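Side-chain contacts in enoyl-CoA hydratase subunit II (Geobacillus kaustophilus, PDB 2EJ5), which probably catalyses the hydration of enoyl-CoA thioesters as a crotonase-family enzyme, perhaps in phenylacetic acid breakdown: residues P129-I132 and P138-G141; A115-L120 and L206-L211. All blocks are in the same frame, centred on the assembly; numbering follows the deposited sequence. Where two conformers were deposited one is given.

Contact 1: P129-I132 and P138-G141; sequences PAFI and PDAG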
loop_
_atom_site.group_PDB
_atom_site.type_symbol
_atom_site.label_atom_id
_atom_site.label_comp_id
_atom_site.label_asym_id
_atom_site.label_seq_id
_atom_site.Cartn_x
_atom_site.Cartn_y
_atom_site.Cartn_z
ATOM N N PRO A 129 8.114 15.936 9.088
ATOM C CA PRO A 129 9.162 15.200 8.364
ATOM C C PRO A 129 10.235 16.204 7.965
ATOM O O PRO A 129 10.312 16.625 6.802
ATOM C CB PRO A 129 8.435 14.641 7.134
ATOM C CG PRO A 129 7.151 15.413 6.992
ATOM C CD PRO A 129 6.992 16.310 8.210
ATOM N N ALA A 130 11.036 16.588 8.941
ATOM C CA ALA A 130 11.802 17.830 8.866
ATOM C C ALA A 130 13.179 17.671 8.220
ATOM O O ALA A 130 13.830 18.683 7.899
ATOM C CB ALA A 130 11.952 18.426 10.258
ATOM N N PHE A 131 13.608 16.424 8.026
ATOM C CA PHE A 131 14.942 16.106 7.456
ATOM C C PHE A 131 15.324 17.001 6.250
ATOM O O PHE A 131 16.412 17.627 6.221
ATOM C CB PHE A 131 14.973 14.626 7.030
ATOM C CG PHE A 131 14.478 13.655 8.065
ATOM C CD1 PHE A 131 15.357 13.088 8.981
ATOM C CD2 PHE A 131 13.122 13.258 8.061
ATOM C CE1 PHE A 131 14.928 12.122 9.901
ATOM C CE2 PHE A 131 12.661 12.321 8.980
ATOM C CZ PHE A 131 13.576 11.737 9.911
ATOM N N ILE A 132 14.418 17.104 5.283
ATOM C CA ILE A 132 14.686 17.829 4.031
ATOM C C ILE A 132 15.111 19.302 4.232
ATOM O O ILE A 132 15.938 19.841 3.460
ATOM C CB ILE A 132 13.512 17.730 3.010
ATOM C CG1 ILE A 132 13.972 18.187 1.605
ATOM C CG2 ILE A 132 12.237 18.515 3.487
ATOM C CD1 ILE A 132 14.956 17.208 0.942
ATOM N N PRO A 138 14.942 11.347 5.132
ATOM C CA PRO A 138 14.324 10.685 6.273
ATOM C C PRO A 138 15.024 9.370 6.570
ATOM O O PRO A 138 15.299 8.618 5.649
ATOM C CB PRO A 138 12.871 10.472 5.820
ATOM C CG PRO A 138 12.621 11.643 4.792
ATOM C CD PRO A 138 13.974 11.604 4.044
ATOM N N ASP A 139 15.315 9.125 7.843
ATOM C CA ASP A 139 16.102 7.966 8.248
ATOM C C ASP A 139 15.573 7.200 9.490
ATOM O O ASP A 139 14.454 7.431 9.926
ATOM C CB ASP A 139 17.561 8.376 8.414
ATOM C CG ASP A 139 17.773 9.357 9.577
ATOM O OD1 ASP A 139 16.822 9.559 10.395
ATOM O OD2 ASP A 139 18.892 9.936 9.659
ATOM N N ALA A 140 16.394 6.315 10.062
ATOM C CA ALA A 140 15.936 5.358 11.097
ATOM C C ALA A 140 14.698 4.588 10.597
ATOM O O ALA A 140 13.734 4.350 11.364
ATOM C CB ALA A 140 15.597 6.110 12.414
ATOM N N GLY A 141 14.692 4.227 9.314
ATOM C CA GLY A 141 13.642 3.340 8.804
ATOM C C GLY A 141 12.455 4.043 8.174
ATOM O O GLY A 141 11.570 3.370 7.655
#
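The ring of Phe131 lies flat against the backbone of Pro138. Pro138 CA sits 3.4 Å from the centroid of the Phe131 ring and 13° off the ring normal, a CH-pi contact over the face. The ring reaches this place because CG of Phe131 is anti to its own carbonyl carbon (chi1 -49°). Toward the rim of the same face comes the backbone N of Asp139. The proline ring adds an apolar touch, with Pro138 CB 3.6 Å from Phe131 CD2. Asp139 OD1 comes within 3.2 Å of Phe131 CE1 from beyond the ring outline, raised toward the side where Pro138 lies. Ring and carboxylate planes are turned 76° apart. No hydrogen bond joins the two segments. Asp139 OD2 is hydrogen-bonded to Gln230 of the second subunit, which ties this loop to a neighbouring chain. In crotonases this loop and helix 108-115 border the active site, so the contact probably shapes part of its wall. The contact folds the loop between strand 126-128 and helix 142-150 back on itself. His142 of that helix meets Phe131 edge-to-face. On helix 108-115, Met110 packs on Phe131 and Ser111 OG is hydrogen-bonded to Asp139 O.

Contact 2: A115-L120 and L206-L211; sequences ACDFRL and LIKRLL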
loop_
_atom_site.group_PDB
_atom_site.type_symbol
_atom_site.label_atom_id
_atom_site.label_comp_id
_atom_site.label_asym_id
_atom_site.label_seq_id
_atom_site.Cartn_x
_atom_site.Cartn_y
_atom_site.Cartn_z
ATOM N N ALA A 115 7.256 3.424 13.315
ATOM C CA ALA A 115 7.682 2.030 13.533
ATOM C C ALA A 115 6.845 1.279 14.575
ATOM O O ALA A 115 6.941 0.037 14.697
ATOM C CB ALA A 115 9.193 1.943 13.895
ATOM N N CYS A 116 6.047 2.018 15.354
ATOM C CA CYS A 116 5.188 1.383 16.361
ATOM C C CYS A 116 3.938 0.801 15.727
ATOM O O CYS A 116 3.620 1.128 14.604
ATOM C CB CYS A 116 4.824 2.386 17.460
ATOM S SG CYS A 116 6.329 2.869 18.419
ATOM N N ASP A 117 3.226 -0.053 16.459
ATOM C CA ASP A 117 2.051 -0.763 15.912
ATOM C C ASP A 117 0.791 0.109 15.894
ATOM O O ASP A 117 -0.054 -0.015 14.974
ATOM C CB ASP A 117 1.757 -2.043 16.724
ATOM C CG ASP A 117 2.962 -2.956 16.824
ATOM O OD1 ASP A 117 3.569 -3.270 15.767
ATOM O OD2 ASP A 117 3.291 -3.382 17.955
ATOM N N PHE A 118 0.643 0.948 16.913
ATOM C CA PHE A 118 -0.478 1.881 17.028
ATOM C C PHE A 118 0.085 3.245 17.372
ATOM O O PHE A 118 1.138 3.321 18.053
ATOM C CB PHE A 118 -1.422 1.443 18.161
ATOM C CG PHE A 118 -1.958 0.038 18.014
ATOM C CD1 PHE A 118 -3.095 -0.212 17.222
ATOM C CD2 PHE A 118 -1.352 -1.025 18.673
ATOM C CE1 PHE A 118 -3.620 -1.489 17.076
ATOM C CE2 PHE A 118 -1.872 -2.316 18.544
ATOM C CZ PHE A 118 -3.020 -2.553 17.745
ATOM N N ARG A 119 -0.584 4.310 16.911
ATOM C CA ARG A 119 -0.169 5.698 17.178
ATOM C C ARG A 119 -1.395 6.448 17.724
ATOM O O ARG A 119 -2.383 6.633 17.000
ATOM C CB ARG A 119 0.319 6.415 15.894
ATOM C CG ARG A 119 1.788 6.065 15.440
ATOM C CD ARG A 119 2.066 6.408 13.951
ATOM N NE ARG A 119 1.288 5.458 13.176
ATOM C CZ ARG A 119 1.620 4.177 13.043
ATOM N NH1 ARG A 119 2.743 3.727 13.578
ATOM N NH2 ARG A 119 0.831 3.339 12.390
ATOM N N LEU A 120 -1.353 6.798 19.011
ATOM C CA LEU A 120 -2.421 7.556 19.639
ATOM C C LEU A 120 -1.888 8.966 19.679
ATOM O O LEU A 120 -0.883 9.218 20.330
ATOM C CB LEU A 120 -2.683 7.057 21.079
ATOM C CG LEU A 120 -2.984 5.578 21.298
ATOM C CD1 LEU A 120 -3.170 5.259 22.811
ATOM C CD2 LEU A 120 -4.259 5.155 20.492
ATOM N N LEU A 206 2.840 -13.381 17.066
ATOM C CA LEU A 206 2.823 -14.173 15.838
ATOM C C LEU A 206 2.213 -13.407 14.648
ATOM O O LEU A 206 2.639 -13.550 13.492
ATOM C CB LEU A 206 2.051 -15.478 16.099
ATOM C CG LEU A 206 2.805 -16.535 16.969
ATOM C CD1 LEU A 206 1.929 -17.679 17.349
ATOM C CD2 LEU A 206 4.101 -17.038 16.355
ATOM N N ILE A 207 1.205 -12.586 14.916
ATOM C CA ILE A 207 0.701 -11.758 13.817
ATOM C C ILE A 207 1.733 -10.694 13.390
ATOM O O ILE A 207 1.894 -10.431 12.166
ATOM C CB ILE A 207 -0.716 -11.167 14.067
ATOM C CG1 ILE A 207 -0.649 -9.893 14.870
ATOM C CG2 ILE A 207 -1.700 -12.203 14.579
ATOM C CD1 ILE A 207 -0.650 -8.693 13.935
ATOM N N LYS A 208 2.460 -10.112 14.337
ATOM C CA LYS A 208 3.555 -9.224 13.967
ATOM C C LYS A 208 4.637 -9.972 13.173
ATOM O O LYS A 208 5.239 -9.414 12.238
ATOM C CB LYS A 208 4.145 -8.597 15.225
ATOM C CG LYS A 208 3.307 -7.482 15.780
ATOM C CD LYS A 208 3.867 -6.932 17.078
ATOM C CE LYS A 208 5.173 -6.084 16.828
ATOM N NZ LYS A 208 5.366 -4.934 17.802
ATOM N N ARG A 209 4.891 -11.216 13.555
ATOM C CA ARG A 209 5.867 -12.049 12.840
ATOM C C ARG A 209 5.381 -12.249 11.406
ATOM O O ARG A 209 6.156 -12.074 10.435
ATOM C CB ARG A 209 6.060 -13.406 13.542
ATOM C CG ARG A 209 7.247 -14.226 13.023
ATOM C CD ARG A 209 7.414 -15.575 13.791
ATOM N NE ARG A 209 7.639 -15.380 15.231
ATOM C CZ ARG A 209 7.700 -16.384 16.110
ATOM N NH1 ARG A 209 7.559 -17.634 15.698
ATOM N NH2 ARG A 209 7.882 -16.157 17.412
ATOM N N LEU A 210 4.094 -12.569 11.261
ATOM C CA LEU A 210 3.519 -12.793 9.959
ATOM C C LEU A 210 3.441 -11.532 9.114
ATOM O O LEU A 210 3.520 -11.612 7.901
ATOM C CB LEU A 210 2.134 -13.455 10.071
ATOM C CG LEU A 210 2.103 -14.936 10.463
ATOM C CD1 LEU A 210 0.642 -15.388 10.562
ATOM C CD2 LEU A 210 2.859 -15.780 9.433
ATOM N N LEU A 211 3.217 -10.372 9.732
ATOM C CA LEU A 211 3.234 -9.105 8.977
ATOM C C LEU A 211 4.619 -8.812 8.404
ATOM O O LEU A 211 4.728 -8.286 7.316
ATOM C CB LEU A 211 2.732 -7.917 9.818
ATOM C CG LEU A 211 1.187 -7.929 10.024
ATOM C CD1 LEU A 211 0.808 -6.927 11.054
ATOM C CD2 LEU A 211 0.376 -7.676 8.682
#
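Asp117 and Lys208 form a salt bridge that carries the contact. Lys208 NZ donates to Asp117 OD2 over 2.6 Å. It arrives on the syn lone pair of OD2, the side facing the other oxygen. NZ is therefore also near Asp117 OD1, at 3.2 Å, but the bond is to OD2. The two side chains approach from opposite directions. The lysine chain bends at chi3 (72°) and chi4 (148°), which brings its ammonium group to the carboxylate.

Other hydrogen bonds hold both ends of the bridge. Asp117 OD2 also accepts from the backbone N of Val97. Lys208 NZ also donates to the carbonyl O of Lys95. A further polar bond lies within segment 115-120, where Arg119 NH1 donates to Cys116 O at 2.9 Å. The donor stands above the carbonyl plane, 44° out of it. Arg119 NH1 also bonds Ala113 O, and Arg119 NE bonds Leu175 O.

Apolar neighbours pack against the pair: Val97 of strand 97-101 on Lys208, and Leu156 of the third subunit on Asp117. With an alanine here instead of Asp117, the Lys208 ammonium would probably lose its countercharge, and Val97 N its side-chain acceptor.

The bridge ties the turn before strand 118-122 to helix 201-216. The backbone partners at Lys95 and Val97 anchor the ion pair just before and at the start of strand 97-101. Lys208 is buried, so the nearby carboxylate is likely to stabilise its positive charge.

Contact 1 lies toward the periphery of the chain, about 17 Å from its centre, and contact 2 lies deeper, about 7 Å from it. Their own centres are about 21 Å apart and they do not touch. In sequence, both segments of contact 1 fall between the two segments of contact 2. Contact 1 is local and rests on an aromatic face; contact 2 joins distant parts of the sequence through charge. Both border helix 108-115, which packs beside contact 1 and leads into 115-120. Each also faces another subunit: Pro138 of contact 1 packs on Ile207 of the second, and Leu206 of contact 2 on Val137 of the third.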